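Local coordinates for enterotoxin type A (Staphylococcus aureus, PDB 1DYQ), which is a superantigen that, in its natural form, binds MHC class II at zinc-dependent and zinc-independent sites and T-cell receptors, activating the host immune system and causing food poisoning, at residues K84-Y89 against G110-H115; V151-L156 against K218-E223; G183-H188 against I227-Y232. The protein carries 3 engineered substitutions. All coordinates share one frame; numbering follows the deposited sequence.

Interaction 1 of 3, residues K84-Y89 against G110-H115; sequences KKVDLY and GGVTLH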
ATOM      1  N   LYS A  84     -13.887 -13.351 -10.669  1.00 19.50           N
ATOM      2  CA  LYS A  84     -13.657 -14.263  -9.544  1.00 20.10           C
ATOM      3  C   LYS A  84     -14.075 -13.601  -8.236  1.00 17.88           C
ATOM      4  O   LYS A  84     -14.087 -12.362  -8.152  1.00 18.81           O
ATOM      5  CB  LYS A  84     -12.144 -14.557  -9.410  1.00 22.41           C
ATOM      6  CG  LYS A  84     -11.500 -15.197 -10.609  1.00 25.28           C
ATOM      7  CD  LYS A  84     -11.911 -16.654 -10.733  1.00 27.55           C
ATOM      8  CE  LYS A  84     -11.047 -17.391 -11.739  1.00 30.63           C
ATOM      9  NZ  LYS A  84     -11.309 -16.929 -13.124  1.00 34.09           N
ATOM     10  N   LYS A  85     -14.369 -14.412  -7.221  1.00 18.08           N
ATOM     11  CA  LYS A  85     -14.651 -13.850  -5.903  1.00 16.61           C
ATOM     12  C   LYS A  85     -13.296 -13.372  -5.296  1.00 15.18           C
ATOM     13  O   LYS A  85     -12.325 -14.116  -5.374  1.00 14.63           O
ATOM     14  CB  LYS A  85     -15.317 -14.795  -4.944  1.00 19.36           C
ATOM     15  CG  LYS A  85     -16.730 -15.241  -5.384  1.00 21.40           C
ATOM     16  CD  LYS A  85     -17.692 -14.074  -5.206  1.00 23.54           C
ATOM     17  CE  LYS A  85     -19.138 -14.551  -5.156  1.00 30.84           C
ATOM     18  NZ  LYS A  85     -19.923 -14.007  -6.304  1.00 33.19           N
ATOM     19  N   VAL A  86     -13.297 -12.094  -4.987  1.00 13.55           N
ATOM     20  CA  VAL A  86     -12.058 -11.451  -4.500  1.00 15.23           C
ATOM     21  C   VAL A  86     -12.344 -10.699  -3.225  1.00 13.60           C
ATOM     22  O   VAL A  86     -13.468 -10.313  -2.896  1.00 14.78           O
ATOM     23  CB  VAL A  86     -11.495 -10.465  -5.548  1.00 14.86           C
ATOM     24  CG1 VAL A  86     -11.055 -11.203  -6.788  1.00 14.36           C
ATOM     25  CG2 VAL A  86     -12.524  -9.375  -5.859  1.00 14.45           C
ATOM     26  N   ASP A  87     -11.273 -10.373  -2.488  1.00 12.64           N
ATOM     27  CA  ASP A  87     -11.276  -9.441  -1.399  1.00 12.85           C
ATOM     28  C   ASP A  87     -10.408  -8.224  -1.819  1.00 13.11           C
ATOM     29  O   ASP A  87      -9.489  -8.407  -2.614  1.00 13.05           O
ATOM     30  CB  ASP A  87     -10.704 -10.030  -0.115  1.00 13.43           C
ATOM     31  CG  ASP A  87     -11.417 -11.300   0.320  1.00 17.26           C
ATOM     32  OD1 ASP A  87     -12.657 -11.398   0.119  1.00 16.60           O
ATOM     33  OD2 ASP A  87     -10.729 -12.193   0.860  1.00 18.99           O
ATOM     34  N   LEU A  88     -10.785  -7.083  -1.313  1.00 13.25           N
ATOM     35  CA  LEU A  88     -10.100  -5.835  -1.640  1.00 12.70           C
ATOM     36  C   LEU A  88      -9.489  -5.214  -0.374  1.00 11.91           C
ATOM     37  O   LEU A  88     -10.074  -5.208   0.680  1.00 11.65           O
ATOM     38  CB  LEU A  88     -11.102  -4.807  -2.213  1.00 13.66           C
ATOM     39  CG  LEU A  88     -11.911  -5.342  -3.431  1.00 15.38           C
ATOM     40  CD1 LEU A  88     -12.918  -4.216  -3.807  1.00 18.58           C
ATOM     41  CD2 LEU A  88     -11.015  -5.646  -4.578  1.00 18.87           C
ATOM     42  N   TYR A  89      -8.282  -4.663  -0.569  1.00 10.47           N
ATOM     43  CA  TYR A  89      -7.658  -3.880   0.505  1.00 10.59           C
ATOM     44  C   TYR A  89      -6.656  -2.912  -0.145  1.00 10.38           C
ATOM     45  O   TYR A  89      -5.604  -3.308  -0.610  1.00 11.47           O
ATOM     46  CB  TYR A  89      -6.910  -4.758   1.528  1.00 12.30           C
ATOM     47  CG  TYR A  89      -6.498  -3.999   2.786  1.00 12.74           C
ATOM     48  CD1 TYR A  89      -5.599  -2.935   2.735  1.00 13.21           C
ATOM     49  CD2 TYR A  89      -6.987  -4.382   4.019  1.00 13.21           C
ATOM     50  CE1 TYR A  89      -5.252  -2.226   3.879  1.00 13.35           C
ATOM     51  CE2 TYR A  89      -6.643  -3.691   5.173  1.00 15.54           C
ATOM     52  CZ  TYR A  89      -5.759  -2.649   5.099  1.00 13.84           C
ATOM     53  OH  TYR A  89      -5.429  -1.941   6.240  1.00 15.81           O
ATOM     54  N   GLY A 110      -4.090  -2.050  -7.919  1.00  9.62           N
ATOM     55  CA  GLY A 110      -4.009  -3.390  -7.270  1.00 11.35           C
ATOM     56  C   GLY A 110      -4.914  -3.501  -6.078  1.00 10.85           C
ATOM     57  O   GLY A 110      -6.048  -2.991  -6.041  1.00 11.36           O
ATOM     58  N   GLY A 111      -4.436  -4.173  -5.009  1.00 11.19           N
ATOM     59  CA  GLY A 111      -5.215  -4.335  -3.797  1.00 11.40           C
ATOM     60  C   GLY A 111      -6.113  -5.562  -3.786  1.00 10.82           C
ATOM     61  O   GLY A 111      -6.964  -5.630  -2.870  1.00 12.71           O
ATOM     62  N   VAL A 112      -6.030  -6.435  -4.777  1.00 10.26           N
ATOM     63  CA  VAL A 112      -7.004  -7.531  -4.882  1.00 11.44           C
ATOM     64  C   VAL A 112      -6.383  -8.885  -4.574  1.00 12.01           C
ATOM     65  O   VAL A 112      -5.289  -9.197  -5.020  1.00 12.92           O
ATOM     66  CB  VAL A 112      -7.528  -7.557  -6.344  1.00 13.12           C
ATOM     67  CG1 VAL A 112      -8.630  -8.600  -6.521  1.00 14.04           C
ATOM     68  CG2 VAL A 112      -8.059  -6.176  -6.695  1.00 13.73           C
ATOM     69  N   THR A 113      -7.148  -9.736  -3.883  1.00 12.41           N
ATOM     70  CA  THR A 113      -6.714 -11.115  -3.660  1.00 11.20           C
ATOM     71  C   THR A 113      -7.900 -12.075  -3.905  1.00 11.39           C
ATOM     72  O   THR A 113      -9.032 -11.693  -3.667  1.00 14.27           O
ATOM     73  CB  THR A 113      -6.258 -11.341  -2.195  1.00 12.18           C
ATOM     74  OG1 THR A 113      -7.125 -10.739  -1.292  1.00 13.77           O
ATOM     75  CG2 THR A 113      -4.833 -10.761  -2.043  1.00 14.06           C
ATOM     76  N   LEU A 114      -7.585 -13.262  -4.395  1.00 13.23           N
ATOM     77  CA  LEU A 114      -8.672 -14.272  -4.524  1.00 15.17           C
ATOM     78  C   LEU A 114      -9.258 -14.547  -3.164  1.00 16.89           C
ATOM     79  O   LEU A 114      -8.531 -14.663  -2.168  1.00 16.75           O
ATOM     80  CB  LEU A 114      -8.123 -15.546  -5.161  1.00 16.00           C
ATOM     81  CG  LEU A 114      -7.678 -15.372  -6.623  1.00 17.33           C
ATOM     82  CD1 LEU A 114      -6.902 -16.578  -7.103  1.00 21.81           C
ATOM     83  CD2 LEU A 114      -8.914 -15.093  -7.474  1.00 16.13           C
ATOM     84  N   HIS A 115     -10.591 -14.648  -3.088  1.00 14.53           N
ATOM     85  CA  HIS A 115     -11.244 -14.815  -1.807  1.00 16.97           C
ATOM     86  C   HIS A 115     -11.111 -16.248  -1.289  1.00 19.44           C
ATOM     87  O   HIS A 115     -10.967 -16.529  -0.129  1.00 19.79           O
ATOM     88  CB  HIS A 115     -12.713 -14.443  -1.902  1.00 17.05           C
ATOM     89  CG  HIS A 115     -13.537 -14.714  -0.696  1.00 18.33           C
ATOM     90  ND1 HIS A 115     -13.659 -13.932   0.402  1.00 19.26           N
ATOM     91  CD2 HIS A 115     -14.326 -15.836  -0.465  1.00 20.06           C
ATOM     92  CE1 HIS A 115     -14.497 -14.499   1.289  1.00 19.96           C
ATOM     93  NE2 HIS A 115     -14.884 -15.659   0.768  1.00 20.74           N
TER
HETATM   94  O   HOH W   1      -6.773  -7.860  -0.981  1.00 13.35           O
HETATM   95  O   HOH W   2      -8.414 -12.788  -0.133  1.00 16.28           O
HETATM   96  O   HOH W   3     -10.773 -14.351   2.482  1.00 26.88           O
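D87 and H115 make the polar side-chain contact between these two antiparallel strands. The carboxylate meets the imidazole at its edge: H115 ND1 donates to D87 OD1 over 2.7 Å, with OD1 lying close to the ring plane and receiving the proton on its syn lone pair. The two flat groups are nonetheless turned almost perpendicular, 87° apart, so the carboxylate stands across the ring edge. The ring arrives there because CG of H115 is anti to its backbone N (chi1 173°). OD1 also accepts from N41 N, which leaves this oxygen gripped twice. A water donates to D87 OD2 and bridges it to T113 OG1 and L114 O; E40 brings a second carboxylate close to OD2, which probably makes such donors more important.

The side chains of L88 and V112 occupy the other face and run alongside each other, with L88 CD2 3.7 Å from V112 CG2. The other methyl of V112, CG1, reaches diagonally across to V86, 3.6 Å from V86 CB. Near the strand ends, L114 CD2 rests against K84 CB, while the rest of the K84 chain bends off from the pair.

Backbone bonds fix this register: D87 N to T113 O is 2.9 Å, and T113 N returns the bond to D87 O. Y89 N reaches G111 O at 2.8 Å.

Both segments belong to the OB-fold domain. Strand 36-39 pairs with the far edge of strand 86-91, Y81 of helix 75-81 packs on V86, V112 and L114, and Y89 extends to helix 153-168, where it touches E155, L158 and Q159.

Interaction 2 of 3, residues V151-L156 against K218-E223; sequences VTVQEL and KTINSE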
ATOM      1  N   VAL A 151      -1.469 -12.286   0.733  1.00 11.67           N
ATOM      2  CA  VAL A 151      -1.828 -10.911   1.034  1.00 12.15           C
ATOM      3  C   VAL A 151      -1.103  -9.956   0.104  1.00 10.78           C
ATOM      4  O   VAL A 151       0.028 -10.197  -0.305  1.00 11.30           O
ATOM      5  CB  VAL A 151      -1.510 -10.568   2.497  1.00 13.57           C
ATOM      6  CG1 VAL A 151       0.004 -10.669   2.770  1.00 13.71           C
ATOM      7  CG2 VAL A 151      -2.032  -9.213   2.899  1.00 12.58           C
ATOM      8  N   THR A 152      -1.754  -8.833  -0.256  1.00 11.72           N
ATOM      9  CA  THR A 152      -1.034  -7.860  -1.064  1.00 10.16           C
ATOM     10  C   THR A 152       0.063  -7.207  -0.167  1.00  8.59           C
ATOM     11  O   THR A 152      -0.181  -6.942   1.010  1.00 11.28           O
ATOM     12  CB  THR A 152      -1.886  -6.763  -1.671  1.00  9.89           C
ATOM     13  OG1 THR A 152      -2.562  -5.957  -0.754  1.00 11.81           O
ATOM     14  CG2 THR A 152      -2.889  -7.392  -2.679  1.00 10.77           C
ATOM     15  N   VAL A 153       1.154  -6.900  -0.825  1.00  9.40           N
ATOM     16  CA  VAL A 153       2.167  -6.033  -0.166  1.00 10.54           C
ATOM     17  C   VAL A 153       1.533  -4.708   0.185  1.00 10.78           C
ATOM     18  O   VAL A 153       1.727  -4.166   1.289  1.00 11.11           O
ATOM     19  CB  VAL A 153       3.407  -5.852  -1.014  1.00 11.78           C
ATOM     20  CG1 VAL A 153       4.318  -4.774  -0.377  1.00 12.98           C
ATOM     21  CG2 VAL A 153       4.182  -7.161  -1.149  1.00 13.60           C
ATOM     22  N   GLN A 154       0.627  -4.167  -0.660  1.00  9.96           N
ATOM     23  CA  GLN A 154      -0.102  -2.958  -0.349  1.00  9.49           C
ATOM     24  C   GLN A 154      -0.791  -2.990   0.988  1.00 10.87           C
ATOM     25  O   GLN A 154      -0.669  -2.056   1.792  1.00 10.92           O
ATOM     26  CB  GLN A 154      -1.124  -2.619  -1.489  1.00 10.88           C
ATOM     27  CG  GLN A 154      -2.019  -1.452  -1.132  1.00 10.12           C
ATOM     28  CD  GLN A 154      -2.849  -0.905  -2.323  1.00  8.67           C
ATOM     29  OE1 GLN A 154      -3.363   0.210  -2.187  1.00  9.23           O
ATOM     30  NE2 GLN A 154      -2.985  -1.701  -3.334  1.00  9.17           N
ATOM     31  N   GLU A 155      -1.518  -4.059   1.325  1.00 10.14           N
ATOM     32  CA  GLU A 155      -2.209  -4.172   2.592  1.00 10.71           C
ATOM     33  C   GLU A 155      -1.237  -4.037   3.786  1.00 11.73           C
ATOM     34  O   GLU A 155      -1.569  -3.409   4.762  1.00 11.30           O
ATOM     35  CB  GLU A 155      -3.006  -5.469   2.692  1.00 11.38           C
ATOM     36  CG  GLU A 155      -3.626  -5.735   4.043  1.00 11.15           C
ATOM     37  CD  GLU A 155      -4.566  -6.909   4.078  1.00 14.60           C
ATOM     38  OE1 GLU A 155      -5.079  -7.324   3.011  1.00 14.04           O
ATOM     39  OE2 GLU A 155      -4.802  -7.456   5.189  1.00 15.73           O
ATOM     40  N   LEU A 156      -0.093  -4.693   3.646  1.00 11.98           N
ATOM     41  CA  LEU A 156       0.910  -4.658   4.726  1.00 10.92           C
ATOM     42  C   LEU A 156       1.620  -3.312   4.783  1.00 10.14           C
ATOM     43  O   LEU A 156       1.786  -2.775   5.906  1.00 12.48           O
ATOM     44  CB  LEU A 156       1.967  -5.744   4.492  1.00 12.46           C
ATOM     45  CG  LEU A 156       1.423  -7.182   4.406  1.00 14.19           C
ATOM     46  CD1 LEU A 156       2.583  -8.128   4.148  1.00 14.86           C
ATOM     47  CD2 LEU A 156       0.648  -7.555   5.652  1.00 16.96           C
ATOM     48  N   LYS A 218       1.297  -7.074  -6.384  1.00 11.57           N
ATOM     49  CA  LYS A 218       2.175  -8.106  -5.807  1.00 13.53           C
ATOM     50  C   LYS A 218       1.537  -8.695  -4.554  1.00 12.21           C
ATOM     51  O   LYS A 218       1.124  -7.960  -3.645  1.00 13.11           O
ATOM     52  CB  LYS A 218       3.533  -7.474  -5.467  1.00 15.59           C
ATOM     53  CG  LYS A 218       4.506  -8.438  -4.827  1.00 19.31           C
ATOM     54  CD  LYS A 218       5.059  -9.450  -5.795  1.00 23.87           C
ATOM     55  CE  LYS A 218       6.300 -10.128  -5.145  1.00 27.26           C
ATOM     56  NZ  LYS A 218       6.742 -11.268  -5.992  1.00 31.51           N
ATOM     57  N   THR A 219       1.533 -10.023  -4.471  1.00 13.37           N
ATOM     58  CA  THR A 219       1.009 -10.711  -3.302  1.00 13.56           C
ATOM     59  C   THR A 219       2.117 -11.609  -2.733  1.00 14.53           C
ATOM     60  O   THR A 219       2.987 -12.024  -3.488  1.00 16.15           O
ATOM     61  CB  THR A 219      -0.190 -11.617  -3.673  0.50 16.92           C
ATOM     62  OG1 THR A 219      -0.876 -12.066  -2.506  0.50 20.69           O
ATOM     63  CG2 THR A 219       0.303 -12.844  -4.430  0.50 19.59           C
ATOM     64  N   ILE A 220       2.080 -11.761  -1.431  1.00 13.75           N
ATOM     65  CA  ILE A 220       3.061 -12.656  -0.780  1.00 14.85           C
ATOM     66  C   ILE A 220       2.356 -13.533   0.230  1.00 13.35           C
ATOM     67  O   ILE A 220       1.243 -13.263   0.705  1.00 13.62           O
ATOM     68  CB  ILE A 220       4.185 -11.864  -0.092  1.00 15.50           C
ATOM     69  CG1 ILE A 220       3.651 -11.010   1.033  1.00 16.23           C
ATOM     70  CG2 ILE A 220       5.041 -11.107  -1.090  1.00 15.69           C
ATOM     71  CD1 ILE A 220       4.645 -10.134   1.756  1.00 15.41           C
ATOM     72  N   ASN A 221       3.018 -14.646   0.583  1.00 15.87           N
ATOM     73  CA  ASN A 221       2.499 -15.545   1.609  1.00 16.40           C
ATOM     74  C   ASN A 221       2.787 -14.993   3.009  1.00 17.01           C
ATOM     75  O   ASN A 221       3.943 -14.682   3.310  1.00 17.04           O
ATOM     76  CB  ASN A 221       3.161 -16.928   1.461  1.00 21.32           C
ATOM     77  CG  ASN A 221       2.329 -17.970   2.206  1.00 24.30           C
ATOM     78  OD1 ASN A 221       2.202 -17.932   3.411  1.00 27.05           O
ATOM     79  ND2 ASN A 221       1.696 -18.861   1.445  1.00 32.40           N
ATOM     80  N   SER A 222       1.761 -14.899   3.830  1.00 15.41           N
ATOM     81  CA  SER A 222       1.910 -14.270   5.139  1.00 15.67           C
ATOM     82  C   SER A 222       2.488 -15.272   6.143  1.00 17.60           C
ATOM     83  O   SER A 222       2.845 -14.863   7.242  1.00 18.40           O
ATOM     84  CB  SER A 222       0.575 -13.717   5.632  1.00 17.38           C
ATOM     85  OG  SER A 222      -0.369 -14.781   5.762  1.00 17.46           O
ATOM     86  N   GLU A 223       2.445 -16.554   5.793  1.00 18.70           N
ATOM     87  CA  GLU A 223       2.833 -17.608   6.627  1.00 21.67           C
ATOM     88  C   GLU A 223       4.369 -17.462   6.828  1.00 21.52           C
ATOM     89  O   GLU A 223       5.231 -17.442   6.001  1.00 21.93           O
ATOM     90  CB  GLU A 223       2.613 -19.012   6.209  1.00 25.14           C
ATOM     91  CG  GLU A 223       2.879 -20.054   7.303  1.00 33.43           C
ATOM     92  CD  GLU A 223       2.578 -21.470   6.899  1.00 37.88           C
ATOM     93  OE1 GLU A 223       2.861 -21.869   5.746  1.00 42.30           O
ATOM     94  OE2 GLU A 223       2.077 -22.246   7.755  1.00 40.41           O
TER
HETATM   95  O   HOH W   4       0.705  -5.170  -3.549  1.00 12.25           O
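V151 and I220 form the close part of this contact, a hydrogen-bonded antiparallel pair. V151 N donates to I220 O at 2.9 Å and 171°, while I220 N returns a bond to V151 O. Their side chains run next to each other on one face, V151 CG1 standing 4.1 Å from I220 CG1. Both of these branches lie between the backbone N and the carbonyl carbon (chi1 63° and 64°), and from there CD1 of I220 extends to meet L156 CD1 at 3.7 Å, methyl against methyl. V153 CG2 approaches I220 CG2 from the first turn of the helix, and F187 of strand 182-188 touches V153, L156 and I220, making this the buried side.

The opposite face, bearing T152 and T219, is more polar. A bond from T219 OG1 to V151 O is weak, and doubtful because T219 has a second conformer. On the solvent side, K218 brushes V153 CG2 with its CG, and its chain runs on past the contact. Its carbonyl is well used, accepting from V153 N at 3.0 Å and from a water that in turn accepts from Q154 N. Beyond the pairing, S222 turns its hydroxyl to K148 O.

The strand passes directly into helix 153-168. T152 is the N-cap, its OG1 accepting from E155 N at 3.0 Å, and the bond from V153 N to K218 O continues the strand pairing into the first helical residue. This short two-stranded sheet at the start of a capped helix lies in the beta-grasp domain, whose characteristic feature is a helix packed across a mixed sheet.

Interaction 3 of 3, residues G183-H188 against I227-Y232; sequences GLIVFH and IDIYLY. With ZN (zinc ion), chain B.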
ATOM      1  N   GLY A 183      14.825   5.892   5.127  1.00 14.39           N
ATOM      2  CA  GLY A 183      14.109   4.722   5.669  1.00 15.19           C
ATOM      3  C   GLY A 183      13.836   3.668   4.610  1.00 14.29           C
ATOM      4  O   GLY A 183      13.707   3.966   3.426  1.00 15.18           O
ATOM      5  N   LEU A 184      13.892   2.417   5.057  1.00 14.15           N
ATOM      6  CA  LEU A 184      13.711   1.243   4.211  1.00 13.88           C
ATOM      7  C   LEU A 184      12.740   0.260   4.886  1.00 15.01           C
ATOM      8  O   LEU A 184      12.741   0.088   6.092  1.00 13.72           O
ATOM      9  CB  LEU A 184      15.075   0.518   4.077  1.00 16.18           C
ATOM     10  CG  LEU A 184      15.009  -0.866   3.415  1.00 14.95           C
ATOM     11  CD1 LEU A 184      14.700  -0.730   1.937  1.00 14.90           C
ATOM     12  CD2 LEU A 184      16.372  -1.561   3.574  1.00 17.70           C
ATOM     13  N   ILE A 185      11.797  -0.272   4.085  1.00 13.15           N
ATOM     14  CA  ILE A 185      10.897  -1.308   4.607  1.00 13.34           C
ATOM     15  C   ILE A 185      11.033  -2.564   3.744  1.00 13.83           C
ATOM     16  O   ILE A 185      11.185  -2.500   2.533  1.00 13.22           O
ATOM     17  CB  ILE A 185       9.432  -0.857   4.654  1.00 13.06           C
ATOM     18  CG1 ILE A 185       8.539  -1.962   5.261  1.00 13.79           C
ATOM     19  CG2 ILE A 185       8.931  -0.486   3.261  1.00 15.44           C
ATOM     20  CD1 ILE A 185       7.202  -1.412   5.772  1.00 13.26           C
ATOM     21  N   VAL A 186      11.163  -3.695   4.431  1.00 13.39           N
ATOM     22  CA  VAL A 186      11.352  -4.985   3.781  1.00 12.31           C
ATOM     23  C   VAL A 186      10.278  -5.965   4.267  1.00 10.72           C
ATOM     24  O   VAL A 186      10.020  -6.148   5.443  1.00 12.59           O
ATOM     25  CB  VAL A 186      12.743  -5.565   4.127  1.00 13.56           C
ATOM     26  CG1 VAL A 186      12.975  -6.900   3.447  1.00 15.72           C
ATOM     27  CG2 VAL A 186      13.849  -4.582   3.760  1.00 15.72           C
ATOM     28  N   PHE A 187       9.651  -6.606   3.266  1.00 11.46           N
ATOM     29  CA  PHE A 187       8.620  -7.611   3.513  1.00 12.75           C
ATOM     30  C   PHE A 187       9.278  -8.986   3.320  1.00 13.97           C
ATOM     31  O   PHE A 187       9.529  -9.471   2.253  1.00 15.29           O
ATOM     32  CB  PHE A 187       7.453  -7.392   2.515  1.00 13.28           C
ATOM     33  CG  PHE A 187       6.857  -6.000   2.668  1.00 11.26           C
ATOM     34  CD1 PHE A 187       5.919  -5.718   3.591  1.00 11.63           C
ATOM     35  CD2 PHE A 187       7.354  -4.981   1.828  1.00 13.19           C
ATOM     36  CE1 PHE A 187       5.420  -4.423   3.778  1.00 11.93           C
ATOM     37  CE2 PHE A 187       6.874  -3.672   2.018  1.00 11.81           C
ATOM     38  CZ  PHE A 187       5.929  -3.413   2.961  1.00 12.96           C
ATOM     39  N   HIS A 188       9.745  -9.486   4.502  1.00 13.87           N
ATOM     40  CA  HIS A 188      10.670 -10.612   4.499  1.00 14.36           C
ATOM     41  C   HIS A 188       9.957 -11.952   4.577  1.00 14.93           C
ATOM     42  O   HIS A 188       9.563 -12.411   5.627  1.00 16.31           O
ATOM     43  CB  HIS A 188      11.657 -10.488   5.672  1.00 15.74           C
ATOM     44  CG  HIS A 188      12.895 -11.337   5.447  1.00 19.08           C
ATOM     45  ND1 HIS A 188      13.980 -11.123   6.263  1.00 21.15           N
ATOM     46  CD2 HIS A 188      13.276 -12.256   4.581  1.00 18.46           C
ATOM     47  CE1 HIS A 188      14.974 -11.926   5.961  1.00 14.41           C
ATOM     48  NE2 HIS A 188      14.566 -12.644   4.910  1.00 19.51           N
ATOM     49  N   ILE A 227       8.285  -8.276   8.927  1.00 11.63           N
ATOM     50  CA  ILE A 227       8.655  -7.023   8.265  1.00 12.50           C
ATOM     51  C   ILE A 227       9.875  -6.425   9.008  1.00 11.26           C
ATOM     52  O   ILE A 227       9.850  -6.396  10.225  1.00 14.38           O
ATOM     53  CB  ILE A 227       7.461  -6.048   8.361  1.00 13.55           C
ATOM     54  CG1 ILE A 227       6.385  -6.518   7.343  1.00 14.66           C
ATOM     55  CG2 ILE A 227       7.901  -4.630   8.027  1.00 15.13           C
ATOM     56  CD1 ILE A 227       5.042  -5.825   7.548  1.00 14.66           C
ATOM     57  N   ASP A 228      10.767  -5.872   8.217  1.00 12.04           N
ATOM     58  CA  ASP A 228      11.919  -5.162   8.766  1.00 12.24           C
ATOM     59  C   ASP A 228      11.868  -3.691   8.334  1.00 12.93           C
ATOM     60  O   ASP A 228      11.646  -3.422   7.161  1.00 13.52           O
ATOM     61  CB  ASP A 228      13.253  -5.724   8.263  1.00 13.08           C
ATOM     62  CG  ASP A 228      13.388  -7.192   8.563  1.00 11.87           C
ATOM     63  OD1 ASP A 228      13.209  -7.628   9.709  1.00 13.83           O
ATOM     64  OD2 ASP A 228      13.537  -7.882   7.522  1.00 15.82           O
ATOM     65  N   ILE A 229      12.061  -2.828   9.307  1.00 12.20           N
ATOM     66  CA  ILE A 229      12.046  -1.385   9.046  1.00 12.36           C
ATOM     67  C   ILE A 229      13.348  -0.772   9.566  1.00 14.98           C
ATOM     68  O   ILE A 229      13.677  -1.020  10.748  1.00 16.03           O
ATOM     69  CB  ILE A 229      10.822  -0.745   9.709  1.00 14.02           C
ATOM     70  CG1 ILE A 229       9.530  -1.275   9.001  1.00 13.52           C
ATOM     71  CG2 ILE A 229      10.864   0.773   9.531  1.00 14.75           C
ATOM     72  CD1 ILE A 229       8.267  -0.827   9.685  1.00 13.87           C
ATOM     73  N   TYR A 230      14.046  -0.087   8.729  1.00 15.36           N
ATOM     74  CA  TYR A 230      15.295   0.613   9.087  1.00 15.74           C
ATOM     75  C   TYR A 230      15.087   2.123   8.897  1.00 16.59           C
ATOM     76  O   TYR A 230      14.833   2.546   7.762  1.00 16.38           O
ATOM     77  CB  TYR A 230      16.425   0.143   8.170  1.00 17.17           C
ATOM     78  CG  TYR A 230      16.575  -1.357   8.081  1.00 20.86           C
ATOM     79  CD1 TYR A 230      15.888  -2.097   7.123  1.00 19.06           C
ATOM     80  CD2 TYR A 230      17.390  -2.053   8.982  1.00 21.43           C
ATOM     81  CE1 TYR A 230      15.989  -3.467   7.063  1.00 20.98           C
ATOM     82  CE2 TYR A 230      17.515  -3.427   8.906  1.00 20.70           C
ATOM     83  CZ  TYR A 230      16.822  -4.123   7.954  1.00 22.01           C
ATOM     84  OH  TYR A 230      16.914  -5.502   7.871  1.00 21.66           O
ATOM     85  N   LEU A 231      15.178   2.871   9.974  1.00 14.39           N
ATOM     86  CA  LEU A 231      14.989   4.317   9.933  1.00 14.24           C
ATOM     87  C   LEU A 231      16.298   5.008  10.421  1.00 18.34           C
ATOM     88  O   LEU A 231      16.949   4.477  11.302  1.00 17.02           O
ATOM     89  CB  LEU A 231      13.868   4.750  10.838  1.00 14.78           C
ATOM     90  CG  LEU A 231      12.500   4.047  10.679  1.00 16.29           C
ATOM     91  CD1 LEU A 231      11.549   4.533  11.734  1.00 15.71           C
ATOM     92  CD2 LEU A 231      11.980   4.343   9.263  1.00 16.81           C
ATOM     93  N   TYR A 232      16.596   6.107   9.767  1.00 16.75           N
ATOM     94  CA  TYR A 232      17.822   6.868  10.134  1.00 18.23           C
ATOM     95  C   TYR A 232      17.461   8.340  10.270  1.00 20.64           C
ATOM     96  O   TYR A 232      16.688   8.870   9.479  1.00 18.56           O
ATOM     97  CB  TYR A 232      18.873   6.689   9.050  1.00 18.49           C
ATOM     98  CG  TYR A 232      19.191   5.242   8.729  1.00 20.23           C
ATOM     99  CD1 TYR A 232      18.431   4.556   7.776  1.00 19.69           C
ATOM    100  CD2 TYR A 232      20.164   4.543   9.419  1.00 21.26           C
ATOM    101  CE1 TYR A 232      18.658   3.225   7.513  1.00 21.03           C
ATOM    102  CE2 TYR A 232      20.416   3.210   9.138  1.00 22.28           C
ATOM    103  CZ  TYR A 232      19.658   2.559   8.186  1.00 22.41           C
ATOM    104  OH  TYR A 232      19.888   1.229   7.910  1.00 23.28           O
TER
HETATM  105 ZN    ZN B 234      13.914  -9.920   8.181  1.00 15.96          ZN
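The H188 imidazole and the D228 carboxylate meet through zinc, which H188 ND1 binds at 2.3 Å and D228 OD2 at 2.2 Å. D228 OD2 lies at the edge of the imidazole, near its plane, yet the carboxylate itself is turned 71° from the ring. The Y230 ring has V186 CG2 at its edge, 4.1 Å from CE1, while L184 CD2 approaches obliquely, 3.6 Å from CD1; the W131 ring meets it with the two planes nearly parallel.

On the other face, F187 and I227 lie side by side, F187 CD1 being 3.9 Å from I227 CG1. I185 CG1 spans I227 CG2 and I229 CG1, and helix 153-168 covers I185 and F187.

Paired backbone bonds hold the register of the two antiparallel strands: V186 N reaches D228 O at 2.8 Å with D228 N returning to V186 O, and L184 and Y230 exchange the same two bonds.

D228 CG is anti to its carbonyl carbon (chi1 -57°), which carries OD2 to the metal. H226 NE2 supplies the third protein ligand. Zinc therefore joins the ends of adjacent strands on the face that carries V186 and Y230, forming the site on which the zinc-dependent part of MHC class II binding relies.

In the fold
From the N terminus, interaction 1 comes first, closing a loop of 20 residues within the OB-fold domain, and it is complete before the others open. Interaction 2 then joins residues 151-156 to 218-223 across 61 intervening residues. Interaction 3 opens inside that span at 183-188 and closes beyond it at 227-232, so the two cross within the beta-grasp domain. They share packing between helix 153-168 and strand 182-188. Interactions 1 and 2 touch where the OB-fold and beta-grasp parts meet, with Q154 and E155 of helix 153-168 against G111 and Y89. Interaction 3 lies about 26 Å from interaction 1, centre to centre, on the opposite side of the chain's centre.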